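Local structure of beta-lactamase (Chitinophaga pinensis, 6N36) at residues I42-K46 and G47-I51; M103-E107 and K108-L112. The protein probably hydrolyses the amide bond of beta-lactam rings, as a metallo-beta-lactamase superfamily enzyme with two zinc ions bound in its active site. All coordinates share one frame; numbering follows the deposited sequence.

Interaction 1: residues I42-K46 and G47-I51; sequences ITTPK and GHILI
Ile42 holds CG2 anti to its backbone N (chi1 -61°), while Ile49 keeps CG1 beside its own (chi1 -52°); that branch carries the CD1 that meets Ile42 CG2 at 3.8 Å on one face of a beta hairpin. Their backbones form an antiparallel hydrogen-bonded pair, Ile42 N to Ile49 O and Ile49 N to Ile42 O, both nearly straight. On the other face, Thr43 lays its methyl over the His48 ring in a CH-pi contact, CG2 lying 4.0 Å from the ring centroid, while Thr44 N meets the ring at its edge. The chain reverses through a type I turn from Thr44 to Gly47, closed by Gly47 N on Thr44 O at 3.1 Å. Thr44 OG1 accepts from Lys46 N at 3.0 Å, an ST turn, and donates in plane to a lone pair of Gly47 O at 2.7 Å, so two groups of the turn itself hold the hydroxyl. The turn joins strands 40-42 and 48-51; Ile42 and Ile49 face Ile152 of strand 150-156 in the second sheet, whereas His48 stacks edge-to-face with Phe71, just beyond helix 58-69.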
ATOM      1  N   ILE A  42      -6.743   0.315  10.272  1.00 17.78           N
ATOM      2  CA  ILE A  42      -6.696   1.355  11.324  1.00 18.99           C
ATOM      3  C   ILE A  42      -8.106   1.442  11.893  1.00 18.61           C
ATOM      4  O   ILE A  42      -9.045   1.722  11.159  1.00 19.48           O
ATOM      5  CB  ILE A  42      -6.260   2.678  10.727  1.00 19.59           C
ATOM      6  CG1 ILE A  42      -4.865   2.583  10.130  1.00 20.45           C
ATOM      7  CG2 ILE A  42      -6.375   3.787  11.782  1.00 20.86           C
ATOM      8  CD1 ILE A  42      -4.546   3.733   9.290  1.00 21.78           C
ATOM      9  N   THR A  43      -8.244   1.174  13.174  1.00 19.45           N
ATOM     10  CA  THR A  43      -9.565   1.068  13.828  1.00 19.74           C
ATOM     11  C   THR A  43      -9.878   2.381  14.524  1.00 22.20           C
ATOM     12  O   THR A  43      -8.975   2.959  15.134  1.00 24.53           O
ATOM     13  CB  THR A  43      -9.628  -0.096  14.785  1.00 20.90           C
ATOM     14  OG1 THR A  43      -8.631   0.026  15.826  1.00 20.86           O
ATOM     15  CG2 THR A  43      -9.455  -1.406  14.046  1.00 20.81           C
ATOM     16  N   THR A  44     -11.123   2.783  14.480  1.00 21.04           N
ATOM     17  CA  THR A  44     -11.548   4.015  15.196  1.00 21.50           C
ATOM     18  C   THR A  44     -12.958   3.808  15.712  1.00 21.60           C
ATOM     19  O   THR A  44     -13.714   2.919  15.267  1.00 20.61           O
ATOM     20  CB  THR A  44     -11.526   5.278  14.330  1.00 21.89           C
ATOM     21  OG1 THR A  44     -12.798   5.489  13.717  1.00 21.59           O
ATOM     22  CG2 THR A  44     -10.446   5.262  13.266  1.00 22.60           C
ATOM     23  N   PRO A  45     -13.369   4.635  16.687  1.00 21.81           N
ATOM     24  CA  PRO A  45     -14.738   4.522  17.190  1.00 22.21           C
ATOM     25  C   PRO A  45     -15.813   4.744  16.136  1.00 22.29           C
ATOM     26  O   PRO A  45     -16.916   4.284  16.388  1.00 22.71           O
ATOM     27  CB  PRO A  45     -14.809   5.598  18.266  1.00 24.16           C
ATOM     28  CG  PRO A  45     -13.351   5.728  18.725  1.00 24.68           C
ATOM     29  CD  PRO A  45     -12.542   5.582  17.455  1.00 23.84           C
ATOM     30  N   LYS A  46     -15.477   5.424  15.027  1.00 23.03           N
ATOM     31  CA  LYS A  46     -16.428   5.777  13.948  0.60 24.73           C
ATOM     32  C   LYS A  46     -16.287   4.836  12.756  1.00 23.93           C
ATOM     33  O   LYS A  46     -16.940   5.111  11.712  1.00 26.34           O
ATOM     34  CB  LYS A  46     -16.194   7.238  13.545  0.60 26.38           C
ATOM     35  CG  LYS A  46     -16.619   8.278  14.579  0.60 30.59           C
ATOM     36  CD  LYS A  46     -18.071   8.741  14.431  0.60 32.61           C
ATOM     37  CE  LYS A  46     -18.600   9.588  15.578  0.60 35.12           C
ATOM     38  NZ  LYS A  46     -20.026   9.306  15.885  0.60 36.18           N
ATOM     39  N   GLY A  47     -15.484   3.797  12.892  1.00 21.65           N
ATOM     40  CA  GLY A  47     -15.267   2.881  11.764  1.00 21.00           C
ATOM     41  C   GLY A  47     -13.811   2.800  11.385  1.00 20.99           C
ATOM     42  O   GLY A  47     -12.967   3.487  11.953  1.00 21.06           O
ATOM     43  N   HIS A  48     -13.500   1.972  10.391  1.00 19.83           N
ATOM     44  CA  HIS A  48     -12.096   1.626  10.135  1.00 18.61           C
ATOM     45  C   HIS A  48     -11.656   2.068   8.745  1.00 18.61           C
ATOM     46  O   HIS A  48     -12.478   2.256   7.856  1.00 19.59           O
ATOM     47  CB  HIS A  48     -11.922   0.101  10.246  1.00 18.49           C
ATOM     48  CG  HIS A  48     -12.600  -0.507  11.430  1.00 19.38           C
ATOM     49  ND1 HIS A  48     -12.524   0.077  12.699  1.00 20.58           N
ATOM     50  CD2 HIS A  48     -13.379  -1.610  11.551  1.00 19.13           C
ATOM     51  CE1 HIS A  48     -13.209  -0.665  13.536  1.00 20.78           C
ATOM     52  NE2 HIS A  48     -13.744  -1.734  12.872  1.00 20.54           N
ATOM     53  N   ILE A  49     -10.353   2.186   8.629  1.00 17.56           N
ATOM     54  CA  ILE A  49      -9.647   2.482   7.359  1.00 18.53           C
ATOM     55  C   ILE A  49      -8.914   1.188   6.993  1.00 17.49           C
ATOM     56  O   ILE A  49      -8.132   0.639   7.811  1.00 18.42           O
ATOM     57  CB  ILE A  49      -8.715   3.680   7.474  1.00 19.75           C
ATOM     58  CG1 ILE A  49      -9.402   4.929   8.061  1.00 21.70           C
ATOM     59  CG2 ILE A  49      -8.050   3.952   6.124  1.00 20.16           C
ATOM     60  CD1 ILE A  49      -9.099   5.148   9.517  1.00 24.47           C
ATOM     61  N   LEU A  50      -9.056   0.775   5.726  1.00 17.63           N
ATOM     62  CA  LEU A  50      -8.257  -0.350   5.148  1.00 18.40           C
ATOM     63  C   LEU A  50      -7.299   0.204   4.110  1.00 17.73           C
ATOM     64  O   LEU A  50      -7.760   0.911   3.204  1.00 18.37           O
ATOM     65  CB  LEU A  50      -9.193  -1.350   4.489  1.00 19.70           C
ATOM     66  CG  LEU A  50      -8.471  -2.498   3.769  1.00 21.01           C
ATOM     67  CD1 LEU A  50      -7.787  -3.405   4.761  1.00 22.64           C
ATOM     68  CD2 LEU A  50      -9.458  -3.243   2.865  1.00 24.22           C
ATOM     69  N   ILE A  51      -6.009  -0.096   4.267  1.00 16.98           N
ATOM     70  CA  ILE A  51      -5.002   0.213   3.235  1.00 17.65           C
ATOM     71  C   ILE A  51      -4.626  -1.100   2.547  1.00 16.90           C
ATOM     72  O   ILE A  51      -3.987  -1.936   3.169  1.00 17.06           O
ATOM     73  CB  ILE A  51      -3.773   0.910   3.834  1.00 18.57           C
ATOM     74  CG1 ILE A  51      -4.142   2.180   4.610  1.00 20.51           C
ATOM     75  CG2 ILE A  51      -2.803   1.192   2.701  1.00 18.54           C
ATOM     76  CD1 ILE A  51      -2.973   2.782   5.375  1.00 20.64           C
TER

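Interaction 2: residues M103-E107 and K108-L112; sequences MMVNE and KDAAL
Asn106 and Lys108 run side by side in the same direction where strand 102-106 turns into helix 110-114, the amide oxygen of one lying along the aliphatic stem of the other. Asn106 holds CG opposite its backbone N (chi1 -168°), which swings OD1 round to the start of the helical turn; there it accepts from Lys108 N at 3.0 Å with an N-H...O angle of 167°, the donor standing above the amide plane. This bond to the residue two places on is an Asx turn, set at the strand-to-helix junction of the beta-alpha-beta unit made by strand 102-106, helix 110-114 and strand 137-139. The same oxygen touches Lys108 CB at 3.5 Å. One residue earlier, Val105 points into the bend and divides its branches: CG1 rests on the methyl of Ala110, 3.9 Å from its CB, while CG2 reaches Asp109 CB, the two side chains crossing at about a right angle. The backbone closes the bend as well. Asp109 N donates to Asn106 O at 2.9 Å, and Ala110 N makes a weak bond to Glu107 O. A water bridges Glu107 O, to which it donates at 2.8 Å, and Ala111 N, from which it accepts, in the first turn of the helix. Asn106 OD1 also takes a bond from Gln156 NE2, so two donors satisfy this buried oxygen, and ND2 makes a weak bond to Gly163 O, which helps settle the rotation of the amide. Asp109 sends its carboxylate elsewhere: OD2 bonds to Thr161 OG1 and Ala84 N, on loops beside the zinc ligands His83, His85 and His160. The buried carboxylate is thus bound through several partners, and it probably helps position these metal-bearing loops from the second shell.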
ATOM      1  N   MET A 103     -14.118   4.793  -1.452  1.00 24.50           N
ATOM      2  CA  MET A 103     -12.783   4.650  -2.098  1.00 25.07           C
ATOM      3  C   MET A 103     -12.133   6.018  -2.228  1.00 24.80           C
ATOM      4  O   MET A 103     -12.663   6.866  -2.951  1.00 26.98           O
ATOM      5  CB  MET A 103     -12.874   4.057  -3.496  1.00 25.97           C
ATOM      6  CG  MET A 103     -11.497   3.833  -4.081  1.00 25.55           C
ATOM      7  SD  MET A 103     -10.710   2.349  -3.398  1.00 25.90           S
ATOM      8  CE  MET A 103      -9.059   2.984  -3.083  1.00 25.39           C
ATOM      9  N   MET A 104     -10.989   6.228  -1.594  1.00 23.28           N
ATOM     10  CA  MET A 104     -10.238   7.500  -1.704  1.00 24.46           C
ATOM     11  C   MET A 104      -8.893   7.165  -2.382  1.00 23.75           C
ATOM     12  O   MET A 104      -8.192   6.218  -1.948  1.00 23.85           O
ATOM     13  CB  MET A 104     -10.065   8.169  -0.354  1.00 25.75           C
ATOM     14  CG  MET A 104     -11.377   8.311   0.372  1.00 27.95           C
ATOM     15  SD  MET A 104     -11.182   9.397   1.793  1.00 29.47           S
ATOM     16  CE  MET A 104     -12.858   9.471   2.410  1.00 32.37           C
ATOM     17  N   VAL A 105      -8.619   7.818  -3.513  1.00 24.75           N
ATOM     18  CA  VAL A 105      -7.490   7.444  -4.410  1.00 24.72           C
ATOM     19  C   VAL A 105      -6.792   8.706  -4.899  1.00 24.04           C
ATOM     20  O   VAL A 105      -7.469   9.720  -5.198  1.00 25.05           O
ATOM     21  CB  VAL A 105      -7.908   6.532  -5.565  1.00 26.45           C
ATOM     22  CG1 VAL A 105      -8.858   7.214  -6.523  1.00 28.40           C
ATOM     23  CG2 VAL A 105      -6.694   5.964  -6.295  1.00 26.97           C
ATOM     24  N   ASN A 106      -5.480   8.660  -4.889  1.00 23.31           N
ATOM     25  CA  ASN A 106      -4.604   9.619  -5.582  1.00 23.70           C
ATOM     26  C   ASN A 106      -5.195   9.934  -6.953  1.00 24.23           C
ATOM     27  O   ASN A 106      -5.470   9.054  -7.715  1.00 23.22           O
ATOM     28  CB  ASN A 106      -3.192   9.045  -5.684  1.00 23.01           C
ATOM     29  CG  ASN A 106      -2.124  10.023  -6.117  1.00 24.74           C
ATOM     30  OD1 ASN A 106      -2.415  10.993  -6.816  1.00 28.60           O
ATOM     31  ND2 ASN A 106      -0.891   9.688  -5.825  1.00 24.58           N
ATOM     32  N   GLU A 107      -5.417  11.205  -7.232  1.00 26.60           N
ATOM     33  CA  GLU A 107      -5.948  11.671  -8.534  0.60 28.90           C
ATOM     34  C   GLU A 107      -5.161  11.021  -9.674  1.00 26.81           C
ATOM     35  O   GLU A 107      -5.774  10.718 -10.678  1.00 27.83           O
ATOM     36  CB  GLU A 107      -5.868  13.199  -8.650  0.60 32.26           C
ATOM     37  CG  GLU A 107      -4.548  13.778  -8.167  0.60 35.66           C
ATOM     38  CD  GLU A 107      -4.134  15.139  -8.691  0.60 40.88           C
ATOM     39  OE1 GLU A 107      -2.911  15.443  -8.631  0.60 44.40           O
ATOM     40  OE2 GLU A 107      -5.022  15.906  -9.115  0.60 43.26           O
ATOM     41  N   LYS A 108      -3.856  10.813  -9.475  1.00 25.73           N
ATOM     42  CA  LYS A 108      -2.964  10.336 -10.556  0.50 26.12           C
ATOM     43  C   LYS A 108      -3.184   8.836 -10.840  1.00 25.03           C
ATOM     44  O   LYS A 108      -2.729   8.395 -11.884  1.00 26.32           O
ATOM     45  CB  LYS A 108      -1.510  10.657 -10.208  0.50 26.49           C
ATOM     46  CG  LYS A 108      -1.194  12.146 -10.092  0.50 28.72           C
ATOM     47  CD  LYS A 108       0.209  12.426  -9.585  0.50 29.26           C
ATOM     48  CE  LYS A 108       1.295  12.127 -10.602  0.50 30.70           C
ATOM     49  NZ  LYS A 108       1.387  13.194 -11.646  0.50 30.75           N
ATOM     50  N   ASP A 109      -3.827   8.088  -9.914  1.00 24.82           N
ATOM     51  CA  ASP A 109      -4.147   6.644 -10.163  1.00 23.45           C
ATOM     52  C   ASP A 109      -5.656   6.446 -10.370  1.00 23.93           C
ATOM     53  O   ASP A 109      -6.090   5.304 -10.574  1.00 24.11           O
ATOM     54  CB  ASP A 109      -3.646   5.702  -9.058  1.00 23.04           C
ATOM     55  CG  ASP A 109      -2.300   5.000  -9.321  1.00 22.50           C
ATOM     56  OD1 ASP A 109      -1.710   5.211 -10.434  1.00 22.16           O
ATOM     57  OD2 ASP A 109      -1.854   4.238  -8.418  1.00 22.43           O
ATOM     58  N   ALA A 110      -6.467   7.497 -10.328  1.00 24.18           N
ATOM     59  CA  ALA A 110      -7.934   7.317 -10.389  1.00 26.06           C
ATOM     60  C   ALA A 110      -8.370   6.655 -11.699  1.00 25.54           C
ATOM     61  O   ALA A 110      -9.219   5.740 -11.682  1.00 26.10           O
ATOM     62  CB  ALA A 110      -8.614   8.642 -10.193  1.00 26.90           C
ATOM     63  N   ALA A 111      -7.830   7.092 -12.849  1.00 27.91           N
ATOM     64  CA  ALA A 111      -8.237   6.505 -14.141  1.00 27.95           C
ATOM     65  C   ALA A 111      -7.807   5.041 -14.218  1.00 27.07           C
ATOM     66  O   ALA A 111      -8.614   4.194 -14.613  1.00 28.01           O
ATOM     67  CB  ALA A 111      -7.692   7.296 -15.291  1.00 29.37           C
ATOM     68  N   LEU A 112      -6.617   4.744 -13.713  1.00 24.81           N
ATOM     69  CA  LEU A 112      -6.108   3.348 -13.719  1.00 24.63           C
ATOM     70  C   LEU A 112      -7.010   2.463 -12.860  1.00 23.90           C
ATOM     71  O   LEU A 112      -7.347   1.361 -13.237  1.00 25.31           O
ATOM     72  CB  LEU A 112      -4.676   3.390 -13.205  1.00 23.81           C
ATOM     73  CG  LEU A 112      -3.919   2.060 -13.202  1.00 23.79           C
ATOM     74  CD1 LEU A 112      -3.786   1.514 -14.612  1.00 24.41           C
ATOM     75  CD2 LEU A 112      -2.529   2.249 -12.595  1.00 23.36           C
TER
HETATM   76  O   HOH W   1      -5.912   9.379 -13.164  1.00 30.78           O

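Overall arrangement
Both contacts reach the same mixed sheet and follow one another along the chain: the hairpin of interaction 1 ends in strand 48-51, strand 76-80 comes next across the sheet, and strand 102-106 of interaction 2 lies beyond it, parallel to both. Their centres are about 20 Å apart and their nearest atoms about 7 Å, without touching. They differ in their relation to the zinc site. In interaction 2 the side chain of Asp109 lies about 9 Å from a zinc ion; in interaction 1 the side chain of Ile51 lies about 12 Å from a zinc ion. The turn of the hairpin lies toward the periphery. Strand 150-156 of the second sheet meets side chains of both.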